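Local coordinates for flap endonuclease 1 (Desulfurococcus amylolyticus, PDB 3ORY), which probably cuts 5' flap strands from branched DNA as an archaeal flap endonuclease, as its relatives do in DNA replication and repair, at residues Ile82-Ile87 with Val341-Glu346; Asp227-Gln232 with Glu238-Ile243. All blocks are in the same frame, centred on the assembly; numbering follows the deposited sequence.

How the interactions relate
Both interactions are small, mainly buried helix contacts far out from the middle of the chain; their centres lie 35 Å apart, their nearest atoms about 19 Å apart, and they do not touch. Interaction 1 brings together parts distant in sequence, setting the end of helix 70-84 against helix 330-347. Interaction 2 is local, joining helices 226-233 and 237-247 across a short turn. Neither has a hydrogen bond between its own segments. Interaction 1 lets two backbones come close over an alanine, with a partly exposed glutamate along one border, whereas interaction 2 keeps its helices farther apart and fills the gap with leucine branches.

Interaction 1: residues Ile82-Ile87 with Val341-Glu346; sequences IVEAGI and VKAFKE
Ala343 meets Glu84 where the last turn of helix 70-84 lies against helix 330-347. The small alanine side chain allows the backbones to come close: CB of Ala343 lies 3.7 Å from CG of Glu84, and the CA atoms of these two residues are only 5.4 Å apart. Glu84 therefore touches with the aliphatic root of its side chain. Beyond CG the chain is extended, so its carboxylate is carried on past the alanine; the same side chain also touches Arg339, a turn earlier on helix 330-347.

Val83 makes the second half of the contact with one branch. A chi1 of 169° sets CG1 anti to the backbone N, and this methyl presses on the main chain of the other helix, 4.1 Å from Phe344 CA and equally close to its N. From there CG1 is 4.5 Å from Ala343 CB, a looser apolar approach. The Phe344 ring stays back from the segment, and its side chain packs on Pro313. Val83 also touches Pro89, Tyr340 and Ile348, which bury it between strand 88-93 and the last modelled residues of the chain.

The turn after Glu84 is a Schellman motif. Gly86 has a positive phi of 91°, and the chain folds back with bonds from Gly86 N to Val83 O (2.8 Å) and from Ile87 N to Ile82 O (3.2 Å). Asn347 ND2 also donates to Val83 O, so two bonds grip that carbonyl, one of them from helix 330-347.

The reversal feeds strand 88-93, which runs parallel to strand 37-41: this is the last helix of a beta-alpha-beta crossover in the PIN-like nuclease fold, with helix 330-347 packed against its last turn, while Ile82 touches Ile40 of the sheet.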
loop_
_atom_site.group_PDB
_atom_site.type_symbol
_atom_site.label_atom_id
_atom_site.label_comp_id
_atom_site.label_asym_id
_atom_site.label_seq_id
_atom_site.Cartn_x
_atom_site.Cartn_y
_atom_site.Cartn_z
ATOM N N ILE A 82 -14.092 5.864 -2.327
ATOM C CA ILE A 82 -13.710 5.208 -3.574
ATOM C C ILE A 82 -14.967 4.798 -4.347
ATOM O O ILE A 82 -15.097 5.086 -5.533
ATOM C CB ILE A 82 -12.769 4.009 -3.275
ATOM C CG1 ILE A 82 -11.383 4.527 -2.891
ATOM C CG2 ILE A 82 -12.659 3.074 -4.452
ATOM C CD1 ILE A 82 -10.438 3.435 -2.393
ATOM N N VAL A 83 -15.900 4.161 -3.649
ATOM C CA VAL A 83 -17.208 3.813 -4.215
ATOM C C VAL A 83 -18.007 5.049 -4.673
ATOM O O VAL A 83 -18.602 5.029 -5.755
ATOM C CB VAL A 83 -18.032 2.943 -3.232
ATOM C CG1 VAL A 83 -19.474 2.797 -3.699
ATOM C CG2 VAL A 83 -17.378 1.553 -3.069
ATOM N N GLU A 84 -17.996 6.116 -3.868
ATOM C CA GLU A 84 -18.682 7.385 -4.217
ATOM C C GLU A 84 -18.108 8.034 -5.473
ATOM O O GLU A 84 -18.804 8.772 -6.183
ATOM C CB GLU A 84 -18.648 8.377 -3.048
ATOM C CG GLU A 84 -19.656 8.052 -1.942
ATOM C CD GLU A 84 -19.444 8.840 -0.656
ATOM O OE1 GLU A 84 -18.415 9.533 -0.526
ATOM O OE2 GLU A 84 -20.315 8.757 0.238
ATOM N N ALA A 85 -16.835 7.761 -5.742
ATOM C CA ALA A 85 -16.191 8.203 -6.969
ATOM C C ALA A 85 -16.528 7.319 -8.175
ATOM O O ALA A 85 -16.124 7.627 -9.299
ATOM C CB ALA A 85 -14.690 8.270 -6.765
ATOM N N GLY A 86 -17.252 6.222 -7.945
ATOM C CA GLY A 86 -17.649 5.314 -9.030
ATOM C C GLY A 86 -16.671 4.177 -9.295
ATOM O O GLY A 86 -16.864 3.382 -10.220
ATOM N N ILE A 87 -15.621 4.097 -8.482
ATOM C CA ILE A 87 -14.640 3.012 -8.585
ATOM C C ILE A 87 -15.221 1.729 -7.980
ATOM O O ILE A 87 -15.918 1.772 -6.969
ATOM C CB ILE A 87 -13.289 3.397 -7.924
ATOM C CG1 ILE A 87 -12.605 4.524 -8.711
ATOM C CG2 ILE A 87 -12.358 2.196 -7.833
ATOM C CD1 ILE A 87 -11.597 5.326 -7.894
ATOM N N VAL A 341 -24.762 3.487 1.077
ATOM C CA VAL A 341 -25.754 2.600 0.453
ATOM C C VAL A 341 -26.341 3.204 -0.832
ATOM O O VAL A 341 -26.558 2.493 -1.817
ATOM C CB VAL A 341 -26.868 2.107 1.430
ATOM C CG1 VAL A 341 -26.258 1.270 2.566
ATOM C CG2 VAL A 341 -27.707 3.255 1.985
ATOM N N LYS A 342 -26.563 4.515 -0.826
ATOM C CA LYS A 342 -27.053 5.207 -2.020
ATOM C C LYS A 342 -26.036 5.139 -3.154
ATOM O O LYS A 342 -26.374 4.752 -4.275
ATOM C CB LYS A 342 -27.436 6.656 -1.706
ATOM C CG LYS A 342 -28.637 6.815 -0.750
ATOM C CD LYS A 342 -29.999 6.468 -1.399
ATOM C CE LYS A 342 -30.379 4.979 -1.242
ATOM N NZ LYS A 342 -30.551 4.553 0.182
ATOM N N ALA A 343 -24.786 5.475 -2.848
ATOM C CA ALA A 343 -23.725 5.448 -3.849
ATOM C C ALA A 343 -23.471 4.025 -4.361
ATOM O O ALA A 343 -23.186 3.834 -5.542
ATOM C CB ALA A 343 -22.454 6.079 -3.302
ATOM N N PHE A 344 -23.602 3.031 -3.478
ATOM C CA PHE A 344 -23.438 1.620 -3.855
ATOM C C PHE A 344 -24.480 1.204 -4.893
ATOM O O PHE A 344 -24.152 0.593 -5.904
ATOM C CB PHE A 344 -23.545 0.710 -2.622
ATOM C CG PHE A 344 -23.133 -0.716 -2.877
ATOM C CD1 PHE A 344 -21.865 -1.160 -2.512
ATOM C CD2 PHE A 344 -24.014 -1.619 -3.469
ATOM C CE1 PHE A 344 -21.473 -2.484 -2.740
ATOM C CE2 PHE A 344 -23.628 -2.944 -3.704
ATOM C CZ PHE A 344 -22.358 -3.370 -3.342
ATOM N N LYS A 345 -25.735 1.532 -4.607
ATOM C CA LYS A 345 -26.864 1.246 -5.487
ATOM C C LYS A 345 -26.681 1.904 -6.867
ATOM O O LYS A 345 -26.952 1.282 -7.890
ATOM C CB LYS A 345 -28.157 1.713 -4.801
ATOM C CG LYS A 345 -29.482 1.385 -5.497
ATOM C CD LYS A 345 -30.652 1.810 -4.594
ATOM C CE LYS A 345 -31.840 2.367 -5.380
ATOM N NZ LYS A 345 -32.811 1.315 -5.814
ATOM N N GLU A 346 -26.193 3.145 -6.879
ATOM C CA GLU A 346 -26.019 3.914 -8.115
ATOM C C GLU A 346 -24.785 3.505 -8.930
ATOM O O GLU A 346 -24.866 3.375 -10.155
ATOM C CB GLU A 346 -25.972 5.423 -7.817
ATOM C CG GLU A 346 -27.321 6.035 -7.407
ATOM C CD GLU A 346 -27.188 7.350 -6.621
ATOM O OE1 GLU A 346 -26.068 7.679 -6.164
ATOM O OE2 GLU A 346 -28.213 8.051 -6.451
#

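Interaction 2: residues Asp227-Gln232 with Glu238-Ile243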
loop_
_atom_site.group_PDB
_atom_site.type_symbol
_atom_site.label_atom_id
_atom_site.label_comp_id
_atom_site.label_asym_id
_atom_site.label_seq_id
_atom_site.Cartn_x
_atom_site.Cartn_y
_atom_site.Cartn_z
ATOM N N ASP A 227 4.783 -1.452 -19.216
ATOM C CA ASP A 227 5.581 -1.540 -20.442
ATOM C C ASP A 227 6.124 -0.140 -20.821
ATOM O O ASP A 227 7.266 -0.009 -21.252
ATOM C CB ASP A 227 4.824 -2.272 -21.579
ATOM C CG ASP A 227 4.842 -3.832 -21.427
ATOM O OD1 ASP A 227 5.587 -4.396 -20.588
ATOM O OD2 ASP A 227 4.090 -4.515 -22.160
ATOM N N LYS A 228 5.330 0.896 -20.565
ATOM C CA LYS A 228 5.748 2.296 -20.719
ATOM C C LYS A 228 6.920 2.694 -19.804
ATOM O O LYS A 228 7.877 3.357 -20.238
ATOM C CB LYS A 228 4.555 3.190 -20.419
ATOM C CG LYS A 228 4.480 4.471 -21.204
ATOM C CD LYS A 228 3.082 5.046 -21.052
ATOM C CE LYS A 228 2.881 6.299 -21.881
ATOM N NZ LYS A 228 1.567 6.909 -21.534
ATOM N N LEU A 229 6.828 2.304 -18.531
ATOM C CA LEU A 229 7.919 2.481 -17.573
ATOM C C LEU A 229 9.216 1.823 -18.053
ATOM O O LEU A 229 10.297 2.410 -17.976
ATOM C CB LEU A 229 7.519 1.908 -16.202
ATOM C CG LEU A 229 8.586 1.825 -15.104
ATOM C CD1 LEU A 229 9.138 3.220 -14.740
ATOM C CD2 LEU A 229 8.011 1.143 -13.860
ATOM N N LEU A 230 9.102 0.586 -18.521
ATOM C CA LEU A 230 10.270 -0.174 -18.944
ATOM C C LEU A 230 10.954 0.483 -20.148
ATOM O O LEU A 230 12.183 0.598 -20.180
ATOM C CB LEU A 230 9.874 -1.627 -19.250
ATOM C CG LEU A 230 9.344 -2.482 -18.089
ATOM C CD1 LEU A 230 8.891 -3.860 -18.600
ATOM C CD2 LEU A 230 10.372 -2.644 -16.954
ATOM N N VAL A 231 10.153 0.920 -21.120
ATOM C CA VAL A 231 10.664 1.606 -22.318
ATOM C C VAL A 231 11.370 2.920 -21.945
ATOM O O VAL A 231 12.508 3.145 -22.362
ATOM C CB VAL A 231 9.547 1.897 -23.366
ATOM C CG1 VAL A 231 10.081 2.762 -24.518
ATOM C CG2 VAL A 231 8.952 0.593 -23.927
ATOM N N GLN A 232 10.697 3.767 -21.160
ATOM C CA GLN A 232 11.257 5.069 -20.758
ATOM C C GLN A 232 12.561 4.908 -19.984
ATOM O O GLN A 232 13.509 5.663 -20.183
ATOM C CB GLN A 232 10.261 5.877 -19.915
ATOM C CG GLN A 232 9.142 6.525 -20.706
ATOM C CD GLN A 232 9.657 7.402 -21.832
ATOM O OE1 GLN A 232 10.498 8.286 -21.622
ATOM N NE2 GLN A 232 9.166 7.150 -23.043
ATOM N N GLU A 238 13.126 -8.094 -16.409
ATOM C CA GLU A 238 14.144 -8.729 -15.546
ATOM C C GLU A 238 15.034 -7.687 -14.861
ATOM O O GLU A 238 15.329 -7.818 -13.674
ATOM C CB GLU A 238 14.984 -9.764 -16.314
ATOM C CG GLU A 238 14.231 -11.072 -16.564
ATOM C CD GLU A 238 15.112 -12.176 -17.118
ATOM O OE1 GLU A 238 16.350 -12.126 -16.926
ATOM O OE2 GLU A 238 14.558 -13.105 -17.736
ATOM N N ASN A 239 15.447 -6.660 -15.608
ATOM C CA ASN A 239 16.192 -5.528 -15.035
ATOM C C ASN A 239 15.406 -4.865 -13.902
ATOM O O ASN A 239 15.972 -4.573 -12.847
ATOM C CB ASN A 239 16.485 -4.444 -16.077
ATOM C CG ASN A 239 17.463 -4.877 -17.179
ATOM O OD1 ASN A 239 18.214 -5.870 -17.077
ATOM N ND2 ASN A 239 17.453 -4.108 -18.250
ATOM N N LEU A 240 14.108 -4.621 -14.120
ATOM C CA LEU A 240 13.265 -3.992 -13.089
ATOM C C LEU A 240 13.187 -4.851 -11.823
ATOM O O LEU A 240 13.309 -4.348 -10.692
ATOM C CB LEU A 240 11.845 -3.728 -13.617
ATOM C CG LEU A 240 10.922 -2.949 -12.660
ATOM C CD1 LEU A 240 11.427 -1.496 -12.479
ATOM C CD2 LEU A 240 9.473 -2.948 -13.106
ATOM N N ILE A 241 12.961 -6.146 -12.015
ATOM C CA ILE A 241 12.956 -7.084 -10.898
ATOM C C ILE A 241 14.304 -7.031 -10.161
ATOM O O ILE A 241 14.346 -6.996 -8.931
ATOM C CB ILE A 241 12.626 -8.517 -11.375
ATOM C CG1 ILE A 241 11.159 -8.591 -11.812
ATOM C CG2 ILE A 241 12.924 -9.539 -10.266
ATOM C CD1 ILE A 241 10.785 -9.892 -12.573
ATOM N N ASP A 242 15.400 -7.003 -10.913
ATOM C CA ASP A 242 16.720 -6.965 -10.303
ATOM C C ASP A 242 16.922 -5.699 -9.462
ATOM O O ASP A 242 17.555 -5.751 -8.403
ATOM C CB ASP A 242 17.824 -7.108 -11.361
ATOM C CG ASP A 242 18.110 -8.576 -11.716
ATOM O OD1 ASP A 242 17.527 -9.485 -11.093
ATOM O OD2 ASP A 242 18.919 -8.832 -12.621
ATOM N N ILE A 243 16.377 -4.574 -9.925
ATOM C CA ILE A 243 16.410 -3.347 -9.134
ATOM C C ILE A 243 15.747 -3.595 -7.778
ATOM O O ILE A 243 16.308 -3.236 -6.728
ATOM C CB ILE A 243 15.771 -2.139 -9.865
ATOM C CG1 ILE A 243 16.628 -1.734 -11.073
ATOM C CG2 ILE A 243 15.654 -0.939 -8.912
ATOM C CD1 ILE A 243 15.913 -0.799 -12.050
#
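Both segments are regular helix, lying on helices 226-233 and 237-247; a short turn separates them, and they run nearly perpendicular to each other. Within 227-232 the backbone bonds run from Val231 N to Asp227 O and from Gln232 N to Lys228 O, and the second helix repeats the pattern from Asp242 to Glu238 and from Ile243 to Asn239. The backbones come nearest at Leu230 and Leu240, whose CA atoms are 7.6 Å apart, a spacing that side chains must bridge.

Three leucines do so. Leu230 leaves its backbone to one side of the second helix, but with chi1 at -64° its end swings closer: CD2 sits 3.8 Å from Leu240 CB and 4.0 Å from Leu240 CD2. The two side chains cross at about a right angle, with the CD2 end of Leu230 set against the base of Leu240. Leu240 does aim at the first helix; with CG anti to the backbone N (chi1 -174°), its CD2 also approaches Leu229 CD2, more loosely, at 4.4 Å. Leu240 thus faces both leucines.

The apolar patch continues beyond the pair, with Leu229 touching Ile19, Pro20 and Leu191, and Leu240 touching Leu192. Near the turn, Asn239 N is hydrogen-bonded to Thr236 OG1, while Glu238 makes a salt bridge to Lys294.

Two successive helices thus meet at a corner whose inside is filled by leucines. Helix 237-247 goes on to pack against helix 261-271 through Ile243, consistent with the helix-three-turn-helix motif by which FEN1 relatives bind duplex DNA; the contact sets helix 226-233 against the first helix of that motif.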